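Local coordinates for protein NtrC family transcriptional regulator (Clostridium acetobutylicum ATCC 824, PDB 2Q5C) that probably acts as a sigma-54-dependent, NtrC-type transcriptional regulator that binds DNA and ATP, represented here by its N-terminal PrpR-type region, probably a sensor, at residues L16-K27 / S168-I177; I131-K139 / T151-L161. All blocks are in the same frame, centred on the assembly; numbering follows the deposited sequence.

How the contacts relate
Contacts 1 and 2 lie on opposite sides of the centre of the chain, with centres about 30 Å apart and nearest atoms about 12 Å from each other, so they do not touch. Each joins two helices beside a different four-stranded parallel sheet of order 2-1-3-4. Contact 1 pairs helix 14-27 with helix 170-187 next to the sheet 30-35, 6-11, 54-58, 73-76; contact 2 pairs helix 131-140 with helix 150-158 next to the sheet 119-125, 96-102, 145-148, 162-165. Along the chain, both segments of contact 2 fall between those of contact 1. The region thus forms two parallel alpha/beta domains, and its last helix, 170-187, returns to complete the first.

Contact 1: L16-K27 / S168-I177; sequences LLNLFPKLALEK and SGEESLRRAI. With SO4 (sulfate ion), chain G.
L173 enters the 16-27 helix as a knob into a hole formed by L16, L19, F20 and L23. Its CG points away from its own backbone N (chi1 -177°), which sends both methyls into the hole. CD2 does most of the touching, lying 3.9 Å from L16 CD2 and 4.0 Å from L19 CD2, while CD1 turns to the F20 ring. One turn on, I177 continues the apolar seam: its CD1 is 3.7 Å from L23 CD1 and also approaches F20. Just ahead of the 170-177 helix, L16 CD1 packs on S168 CB; in its first turn L19 CD2 packs on E170 CB.

The two short axes approach to 10.8 Å at a crossing angle of -50°. This is helix-on-helix packing in a three-layer alpha/beta/alpha domain: F20 reaches strands 6-11, 30-35 and 54-58, and I177 also rests on 54-58, so the helix from the C-terminal end of the chain packs on the same sheet as helix 14-27.

Polar contacts gather around R174 on the solvent-facing side, where E26, K27 and E170 are exposed. In one of two modelled conformers of E26, the extended R174 chain brings the guanidinium end-on to the carboxylate, NH1 to OE2 at 2.7 Å (N-H...O 163°) and NH2 to OE1 at 3.1 Å, both oxygens lying close to the guanidinium plane. K27 NZ reaches OE2 of this conformer too, from the same face of the carboxylate as R174 NH1. Side-on, R174 NE and NH2 both donate to E170 OE2, NE at 2.8 Å. L23 CD2 covers one guanidinium face at a height of 3.4 Å. A sulfate, probably from the crystallisation liquor, accepts hydrogen bonds from R174 NH1 and K27 NZ; these cations lie between it and the E26 carboxylate, so both anions probably balance their charge.

Contact 2: I131-K139 / T151-L161; sequences ITTLISKVK and TVTDEAIKQGL
I135 and Q159 meet at the centre of this helix pair, where I135 CG2 lies 3.4 Å from Q159 CD. The CG1-CD1 branch of I135 turns aside, CG1 onto E155 CG and CD1 toward V152 CG1 and A156 CB. I131 CD1 extends the apolar contact to V152 CG2 at 3.9 Å, and V138 CG1 meets L161 CD1 at the same separation.

The Q159 amide is held at both ends. NE2 gives one hydrogen to T132 O (3.1 Å), an oxygen that also accepts from S136 N in its own helix, and another to E155 OE2 (2.8 Å, N-H...O 167°) on the anti lone pair. OE1 takes the S136 OG hydrogen at 3.0 Å, the hydroxyl lying flat with the amide at one of the OE1 lone pairs. These three bonds fix the rotation of the amide. E155 is in turn folded back at chi2 (59°), which sets its carboxylate beside T132 CG2.

A Schellman motif ends the 151-158 helix, with L161 N bonded to A156 O, G160 N to I157 O, and G160, at positive phi, as its C-prime residue. Beside this turn Q159 O accepts a hydrogen bond from K139 NZ, 2.7 Å away, and L161 comes back against the partner helix.

The short axes cross at -53°, 9.5 Å apart. Beneath them, I135 and V152 rest on strand 96-102, while V138, A156 and L161 rest on strand 145-148; I131 and T151 also touch L38 of helix 38-48.

Contact 1: L16-K27 / S168-I177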
loop_
_atom_site.group_PDB
_atom_site.type_symbol
_atom_site.label_atom_id
_atom_site.label_comp_id
_atom_site.label_asym_id
_atom_site.label_seq_id
_atom_site.Cartn_x
_atom_site.Cartn_y
_atom_site.Cartn_z
ATOM N N LEU A 16 3.544 1.577 -9.987
ATOM C CA LEU A 16 3.228 2.937 -9.547
ATOM C C LEU A 16 4.418 3.834 -9.666
ATOM O O LEU A 16 4.282 4.962 -10.123
ATOM C CB LEU A 16 2.709 3.000 -8.106
ATOM C CG LEU A 16 1.349 2.406 -7.742
ATOM C CD1 LEU A 16 1.057 2.650 -6.271
ATOM C CD2 LEU A 16 0.279 3.029 -8.612
ATOM N N LEU A 17 5.587 3.337 -9.252
ATOM C CA LEU A 17 6.788 4.161 -9.290
ATOM C C LEU A 17 7.154 4.545 -10.709
ATOM O O LEU A 17 7.581 5.663 -10.942
ATOM C CB LEU A 17 7.977 3.477 -8.594
ATOM C CG LEU A 17 7.790 3.259 -7.072
ATOM C CD1 LEU A 17 8.776 2.225 -6.514
ATOM C CD2 LEU A 17 7.911 4.586 -6.307
ATOM N N ASN A 18 6.963 3.638 -11.670
ATOM C CA ASN A 18 7.278 3.988 -13.054
ATOM C C ASN A 18 6.208 4.845 -13.734
ATOM O O ASN A 18 6.502 5.619 -14.647
ATOM C CB ASN A 18 7.553 2.737 -13.887
ATOM C CG ASN A 18 8.750 1.957 -13.396
ATOM O OD1 ASN A 18 8.708 0.724 -13.325
ATOM N ND2 ASN A 18 9.830 2.662 -13.065
ATOM N N LEU A 19 4.961 4.715 -13.298
ATOM C CA LEU A 19 3.894 5.538 -13.837
ATOM C C LEU A 19 3.977 7.012 -13.355
ATOM O O LEU A 19 3.651 7.949 -14.083
ATOM C CB LEU A 19 2.544 4.937 -13.436
ATOM C CG LEU A 19 1.284 5.724 -13.801
ATOM C CD1 LEU A 19 1.164 5.912 -15.340
ATOM C CD2 LEU A 19 0.068 4.990 -13.263
ATOM N N PHE A 20 4.401 7.189 -12.103
ATOM C CA PHE A 20 4.287 8.497 -11.470
ATOM C C PHE A 20 4.978 9.632 -12.264
ATOM O O PHE A 20 4.386 10.693 -12.451
ATOM C CB PHE A 20 4.796 8.361 -10.030
ATOM C CG PHE A 20 4.621 9.588 -9.153
ATOM C CD1 PHE A 20 3.351 9.991 -8.760
ATOM C CD2 PHE A 20 5.724 10.284 -8.650
ATOM C CE1 PHE A 20 3.187 11.105 -7.922
ATOM C CE2 PHE A 20 5.549 11.395 -7.795
ATOM C CZ PHE A 20 4.290 11.774 -7.444
ATOM N N PRO A 21 6.229 9.436 -12.735
ATOM C CA PRO A 21 6.828 10.522 -13.519
ATOM C C PRO A 21 6.104 10.840 -14.822
ATOM O O PRO A 21 6.211 11.963 -15.318
ATOM C CB PRO A 21 8.251 10.023 -13.832
ATOM C CG PRO A 21 8.465 8.857 -12.999
ATOM C CD PRO A 21 7.174 8.334 -12.485
ATOM N N LYS A 22 5.395 9.858 -15.382
ATOM C CA LYS A 22 4.605 10.108 -16.589
ATOM C C LYS A 22 3.433 10.990 -16.268
ATOM O O LYS A 22 3.120 11.927 -17.023
ATOM C CB LYS A 22 4.132 8.807 -17.237
ATOM C CG LYS A 22 5.274 7.887 -17.594
ATOM C CD LYS A 22 4.739 6.539 -18.055
ATOM C CE LYS A 22 5.862 5.524 -18.173
ATOM N NZ LYS A 22 5.338 4.216 -18.633
ATOM N N LEU A 23 2.805 10.735 -15.121
ATOM C CA LEU A 23 1.694 11.584 -14.702
ATOM C C LEU A 23 2.166 12.976 -14.325
ATOM O O LEU A 23 1.451 13.959 -14.526
ATOM C CB LEU A 23 0.896 10.941 -13.575
ATOM C CG LEU A 23 0.310 9.553 -13.868
ATOM C CD1 LEU A 23 -0.430 8.996 -12.671
ATOM C CD2 LEU A 23 -0.627 9.623 -15.072
ATOM N N ALA A 24 3.387 13.075 -13.814
ATOM C CA ALA A 24 3.956 14.384 -13.476
ATOM C C ALA A 24 4.130 15.309 -14.701
ATOM O O ALA A 24 3.977 16.523 -14.615
ATOM C CB ALA A 24 5.262 14.205 -12.731
ATOM N N LEU A 25 4.422 14.721 -15.868
ATOM C CA LEU A 25 4.456 15.499 -17.116
ATOM C C LEU A 25 3.083 16.068 -17.499
ATOM O O LEU A 25 2.960 17.219 -17.934
ATOM C CB LEU A 25 4.960 14.644 -18.276
ATOM C CG LEU A 25 6.384 14.143 -18.364
ATOM C CD1 LEU A 25 6.536 13.477 -19.719
ATOM C CD2 LEU A 25 7.334 15.331 -18.281
ATOM N N GLU A 26 2.059 15.243 -17.311
ATOM C CA GLU A 26 0.691 15.591 -17.654
ATOM C C GLU A 26 0.113 16.652 -16.712
ATOM O O GLU A 26 -0.740 17.460 -17.103
ATOM C CB GLU A 26 -0.156 14.316 -17.631
ATOM C CG GLU A 26 -1.623 14.519 -17.913
ATOM C CD GLU A 26 -2.415 13.251 -17.738
ATOM O OE1 GLU A 26 -1.876 12.163 -18.061
ATOM O OE2 GLU A 26 -3.582 13.347 -17.301
ATOM N N LYS A 27 0.577 16.642 -15.460
ATOM C CA LYS A 27 0.085 17.560 -14.449
ATOM C C LYS A 27 1.087 18.655 -14.044
ATOM O O LYS A 27 0.820 19.438 -13.123
ATOM C CB LYS A 27 -0.416 16.769 -13.228
ATOM C CG LYS A 27 -1.433 15.661 -13.557
ATOM C CD LYS A 27 -2.726 16.183 -14.171
ATOM C CE LYS A 27 -3.710 15.028 -14.435
ATOM N NZ LYS A 27 -4.730 15.313 -15.503
ATOM N N SER A 168 -2.085 -1.523 -6.661
ATOM C CA SER A 168 -2.858 -0.330 -6.894
ATOM C C SER A 168 -2.744 -0.080 -8.372
ATOM O O SER A 168 -1.857 -0.618 -9.048
ATOM C CB SER A 168 -2.230 0.843 -6.159
ATOM O OG SER A 168 -3.042 1.978 -6.347
ATOM N N GLY A 169 -3.610 0.765 -8.873
ATOM C CA GLY A 169 -3.615 1.023 -10.296
ATOM C C GLY A 169 -3.564 2.486 -10.646
ATOM O O GLY A 169 -3.425 3.361 -9.779
ATOM N N GLU A 170 -3.675 2.736 -11.932
ATOM C CA GLU A 170 -3.590 4.086 -12.474
ATOM C C GLU A 170 -4.658 5.021 -11.950
ATOM O O GLU A 170 -4.360 6.164 -11.586
ATOM C CB GLU A 170 -3.579 4.057 -14.018
ATOM C CG GLU A 170 -3.676 5.445 -14.628
ATOM C CD GLU A 170 -3.368 5.456 -16.091
ATOM O OE1 GLU A 170 -2.947 4.397 -16.610
ATOM O OE2 GLU A 170 -3.535 6.542 -16.710
ATOM N N GLU A 171 -5.904 4.578 -11.913
ATOM C CA GLU A 171 -6.949 5.487 -11.500
ATOM C C GLU A 171 -6.741 5.933 -10.053
ATOM O O GLU A 171 -6.912 7.111 -9.726
ATOM C CB GLU A 171 -8.321 4.858 -11.729
ATOM C CG GLU A 171 -9.483 5.779 -11.425
ATOM C CD GLU A 171 -9.573 7.031 -12.314
ATOM O OE1 GLU A 171 -8.984 7.077 -13.430
ATOM O OE2 GLU A 171 -10.273 7.979 -11.872
ATOM N N SER A 172 -6.352 5.006 -9.183
ATOM C CA SER A 172 -6.087 5.326 -7.779
ATOM C C SER A 172 -4.950 6.366 -7.652
ATOM O O SER A 172 -5.006 7.314 -6.837
ATOM C CB SER A 172 -5.724 4.039 -7.018
ATOM O OG SER A 172 -6.873 3.204 -6.863
ATOM N N LEU A 173 -3.912 6.212 -8.461
ATOM C CA LEU A 173 -2.795 7.146 -8.397
ATOM C C LEU A 173 -3.190 8.507 -8.959
ATOM O O LEU A 173 -2.828 9.523 -8.366
ATOM C CB LEU A 173 -1.574 6.576 -9.127
ATOM C CG LEU A 173 -0.310 7.448 -9.071
ATOM C CD1 LEU A 173 0.083 7.778 -7.615
ATOM C CD2 LEU A 173 0.837 6.735 -9.782
ATOM N N ARG A 174 -3.960 8.539 -10.049
ATOM C CA ARG A 174 -4.476 9.838 -10.552
ATOM C C ARG A 174 -5.313 10.558 -9.523
ATOM O O ARG A 174 -5.172 11.792 -9.356
ATOM C CB ARG A 174 -5.281 9.631 -11.834
ATOM C CG ARG A 174 -4.421 9.253 -13.030
ATOM C CD ARG A 174 -5.310 9.087 -14.271
ATOM N NE ARG A 174 -4.484 8.858 -15.441
ATOM C CZ ARG A 174 -3.975 9.837 -16.189
ATOM N NH1 ARG A 174 -4.218 11.115 -15.886
ATOM N NH2 ARG A 174 -3.223 9.531 -17.230
ATOM N N ARG A 175 -6.172 9.816 -8.818
ATOM C CA ARG A 175 -7.008 10.438 -7.779
ATOM C C ARG A 175 -6.164 11.004 -6.659
ATOM O O ARG A 175 -6.459 12.085 -6.127
ATOM C CB ARG A 175 -8.030 9.446 -7.213
ATOM C CG ARG A 175 -9.090 8.995 -8.219
ATOM C CD ARG A 175 -10.214 8.255 -7.507
ATOM N NE ARG A 175 -9.860 6.881 -7.140
ATOM C CZ ARG A 175 -10.247 5.797 -7.815
ATOM N NH1 ARG A 175 -11.009 5.924 -8.903
ATOM N NH2 ARG A 175 -9.881 4.586 -7.398
ATOM N N ALA A 176 -5.112 10.284 -6.265
ATOM C CA ALA A 176 -4.244 10.773 -5.188
ATOM C C ALA A 176 -3.496 12.032 -5.607
ATOM O O ALA A 176 -3.298 12.952 -4.803
ATOM C CB ALA A 176 -3.271 9.666 -4.737
ATOM N N ILE A 177 -3.078 12.090 -6.865
ATOM C CA ILE A 177 -2.405 13.285 -7.374
ATOM C C ILE A 177 -3.351 14.465 -7.352
ATOM O O ILE A 177 -2.954 15.544 -6.903
ATOM C CB ILE A 177 -1.812 13.047 -8.779
ATOM C CG1 ILE A 177 -0.614 12.100 -8.663
ATOM C CG2 ILE A 177 -1.408 14.366 -9.453
ATOM C CD1 ILE A 177 -0.147 11.550 -10.004
HETATM S S SO4 G . -7.173 12.579 -14.233
HETATM O O1 SO4 G . -8.054 12.015 -13.212
HETATM O O2 SO4 G . -5.769 12.444 -13.847
HETATM O O3 SO4 G . -7.423 11.868 -15.486
HETATM O O4 SO4 G . -7.459 14.006 -14.404
#

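Contact 2: I131-K139 / T151-L161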
loop_
_atom_site.group_PDB
_atom_site.type_symbol
_atom_site.label_atom_id
_atom_site.label_comp_id
_atom_site.label_asym_id
_atom_site.label_seq_id
_atom_site.Cartn_x
_atom_site.Cartn_y
_atom_site.Cartn_z
ATOM N N ILE A 131 4.267 -7.749 12.296
ATOM C CA ILE A 131 4.238 -8.507 11.026
ATOM C C ILE A 131 4.860 -9.894 11.103
ATOM O O ILE A 131 4.236 -10.880 10.695
ATOM C CB ILE A 131 4.791 -7.680 9.841
ATOM C CG1 ILE A 131 3.839 -6.516 9.568
ATOM C CG2 ILE A 131 4.956 -8.574 8.574
ATOM C CD1 ILE A 131 4.377 -5.445 8.573
ATOM N N THR A 132 6.054 -9.999 11.667
ATOM C CA THR A 132 6.745 -11.296 11.710
ATOM C C THR A 132 5.931 -12.286 12.531
ATOM O O THR A 132 5.785 -13.451 12.139
ATOM C CB THR A 132 8.164 -11.179 12.261
ATOM O OG1 THR A 132 8.116 -10.523 13.533
ATOM C CG2 THR A 132 9.037 -10.370 11.301
ATOM N N THR A 133 5.359 -11.827 13.636
ATOM C CA THR A 133 4.559 -12.709 14.508
ATOM C C THR A 133 3.284 -13.151 13.807
ATOM O O THR A 133 2.860 -14.307 13.892
ATOM C CB THR A 133 4.193 -11.988 15.830
ATOM O OG1 THR A 133 5.399 -11.624 16.496
ATOM C CG2 THR A 133 3.333 -12.871 16.745
ATOM N N LEU A 134 2.639 -12.224 13.114
ATOM C CA LEU A 134 1.446 -12.543 12.388
ATOM C C LEU A 134 1.667 -13.589 11.306
ATOM O O LEU A 134 0.816 -14.467 11.115
ATOM C CB LEU A 134 0.880 -11.253 11.800
ATOM C CG LEU A 134 -0.562 -11.380 11.370
ATOM C CD1 LEU A 134 -1.441 -11.843 12.548
ATOM C CD2 LEU A 134 -1.033 -10.020 10.855
ATOM N N ILE A 135 2.778 -13.503 10.590
ATOM C CA ILE A 135 3.155 -14.508 9.575
ATOM C C ILE A 135 3.354 -15.874 10.245
ATOM O O ILE A 135 2.850 -16.889 9.758
ATOM C CB ILE A 135 4.366 -14.053 8.703
ATOM C CG1 ILE A 135 3.935 -12.859 7.809
ATOM C CG2 ILE A 135 4.936 -15.192 7.850
ATOM C CD1 ILE A 135 2.726 -13.153 6.902
ATOM N N SER A 136 4.031 -15.890 11.389
ATOM C CA SER A 136 4.119 -17.148 12.154
ATOM C C SER A 136 2.764 -17.692 12.522
ATOM O O SER A 136 2.537 -18.907 12.442
ATOM C CB SER A 136 4.947 -16.941 13.419
ATOM O OG SER A 136 6.309 -16.763 13.067
ATOM N N LYS A 137 1.844 -16.829 12.922
ATOM C CA LYS A 137 0.500 -17.272 13.234
ATOM C C LYS A 137 -0.140 -17.945 12.029
ATOM O O LYS A 137 -0.777 -18.975 12.150
ATOM C CB LYS A 137 -0.378 -16.113 13.748
ATOM C CG LYS A 137 -1.636 -16.601 14.375
ATOM C CD LYS A 137 -2.461 -15.453 14.922
ATOM C CE LYS A 137 -3.657 -15.982 15.620
ATOM N NZ LYS A 137 -4.457 -14.863 16.211
ATOM N N VAL A 138 -0.016 -17.343 10.847
ATOM C CA VAL A 138 -0.534 -17.949 9.622
ATOM C C VAL A 138 -0.080 -19.399 9.453
ATOM O O VAL A 138 -0.915 -20.270 9.170
ATOM C CB VAL A 138 -0.143 -17.096 8.382
ATOM C CG1 VAL A 138 -0.559 -17.789 7.068
ATOM C CG2 VAL A 138 -0.801 -15.707 8.503
ATOM N N LYS A 139 1.220 -19.645 9.655
ATOM C CA LYS A 139 1.794 -20.990 9.480
ATOM C C LYS A 139 1.105 -21.925 10.445
ATOM O O LYS A 139 0.770 -23.050 10.088
ATOM C CB LYS A 139 3.290 -21.041 9.783
ATOM C CG LYS A 139 4.166 -20.350 8.814
ATOM C CD LYS A 139 5.627 -20.426 9.235
ATOM C CE LYS A 139 6.414 -21.419 8.390
ATOM N NZ LYS A 139 7.874 -21.060 8.394
ATOM N N THR A 151 5.073 -5.446 2.192
ATOM C CA THR A 151 5.951 -5.761 3.319
ATOM C C THR A 151 5.514 -7.086 3.945
ATOM O O THR A 151 6.350 -7.947 4.310
ATOM C CB THR A 151 5.937 -4.636 4.341
ATOM O OG1 THR A 151 6.211 -3.402 3.645
ATOM C CG2 THR A 151 6.974 -4.850 5.404
ATOM N N VAL A 152 4.205 -7.253 4.066
ATOM C CA VAL A 152 3.645 -8.495 4.614
ATOM C C VAL A 152 3.903 -9.682 3.689
ATOM O O VAL A 152 4.285 -10.756 4.179
ATOM C CB VAL A 152 2.171 -8.328 4.934
ATOM C CG1 VAL A 152 1.542 -9.639 5.395
ATOM C CG2 VAL A 152 1.996 -7.280 6.030
ATOM N N THR A 153 3.676 -9.539 2.379
ATOM C CA THR A 153 3.892 -10.698 1.504
ATOM C C THR A 153 5.351 -11.051 1.434
ATOM O O THR A 153 5.684 -12.246 1.314
ATOM C CB THR A 153 3.255 -10.541 0.098
ATOM O OG1 THR A 153 3.786 -9.373 -0.534
ATOM C CG2 THR A 153 1.737 -10.406 0.223
ATOM N N ASP A 154 6.236 -10.055 1.518
ATOM C CA ASP A 154 7.678 -10.337 1.574
ATOM C C ASP A 154 8.014 -11.182 2.794
ATOM O O ASP A 154 8.799 -12.142 2.683
ATOM C CB ASP A 154 8.528 -9.066 1.553
ATOM C CG ASP A 154 8.679 -8.476 0.168
ATOM O OD1 ASP A 154 8.429 -9.178 -0.833
ATOM O OD2 ASP A 154 9.107 -7.292 0.091
ATOM N N GLU A 155 7.426 -10.874 3.947
ATOM C CA GLU A 155 7.659 -11.682 5.150
ATOM C C GLU A 155 7.080 -13.105 4.990
ATOM O O GLU A 155 7.671 -14.096 5.466
ATOM C CB GLU A 155 7.087 -10.985 6.402
ATOM C CG GLU A 155 7.369 -11.709 7.751
ATOM C CD GLU A 155 8.850 -11.911 8.085
ATOM O OE1 GLU A 155 9.705 -11.132 7.609
ATOM O OE2 GLU A 155 9.137 -12.849 8.869
ATOM N N ALA A 156 5.917 -13.220 4.339
ATOM C CA ALA A 156 5.315 -14.525 4.044
ATOM C C ALA A 156 6.289 -15.391 3.288
ATOM O O ALA A 156 6.514 -16.566 3.652
ATOM C CB ALA A 156 4.015 -14.350 3.212
ATOM N N ILE A 157 6.849 -14.838 2.228
ATOM C CA ILE A 157 7.770 -15.563 1.368
ATOM C C ILE A 157 9.054 -15.914 2.150
ATOM O O ILE A 157 9.570 -17.035 2.041
ATOM C CB ILE A 157 8.039 -14.774 0.071
ATOM C CG1 ILE A 157 6.756 -14.734 -0.770
ATOM C CG2 ILE A 157 9.185 -15.422 -0.737
ATOM C CD1 ILE A 157 6.725 -13.588 -1.812
ATOM N N LYS A 158 9.510 -15.005 3.000
ATOM C CA LYS A 158 10.689 -15.285 3.839
ATOM C C LYS A 158 10.446 -16.499 4.742
ATOM O O LYS A 158 11.372 -17.308 4.968
ATOM C CB LYS A 158 11.054 -14.065 4.680
ATOM C CG LYS A 158 12.324 -14.248 5.532
ATOM C CD LYS A 158 12.639 -12.990 6.344
ATOM C CE LYS A 158 13.860 -13.212 7.227
ATOM N NZ LYS A 158 14.010 -12.113 8.217
ATOM N N GLN A 159 9.228 -16.630 5.262
ATOM C CA GLN A 159 8.869 -17.750 6.129
ATOM C C GLN A 159 8.370 -18.980 5.322
ATOM O O GLN A 159 7.815 -19.918 5.899
ATOM C CB GLN A 159 7.897 -17.317 7.249
ATOM C CG GLN A 159 8.465 -16.241 8.249
ATOM C CD GLN A 159 7.678 -16.075 9.585
ATOM O OE1 GLN A 159 7.158 -17.047 10.170
ATOM N NE2 GLN A 159 7.606 -14.820 10.084
ATOM N N GLY A 160 8.585 -18.959 4.010
ATOM C CA GLY A 160 8.332 -20.114 3.133
ATOM C C GLY A 160 6.908 -20.290 2.659
ATOM O O GLY A 160 6.511 -21.380 2.216
ATOM N N LEU A 161 6.130 -19.210 2.711
ATOM C CA LEU A 161 4.760 -19.248 2.210
ATOM C C LEU A 161 4.673 -18.629 0.820
ATOM O O LEU A 161 5.629 -18.032 0.346
ATOM C CB LEU A 161 3.817 -18.506 3.156
ATOM C CG LEU A 161 3.889 -18.923 4.628
ATOM C CD1 LEU A 161 2.939 -18.079 5.427
ATOM C CD2 LEU A 161 3.610 -20.433 4.799
#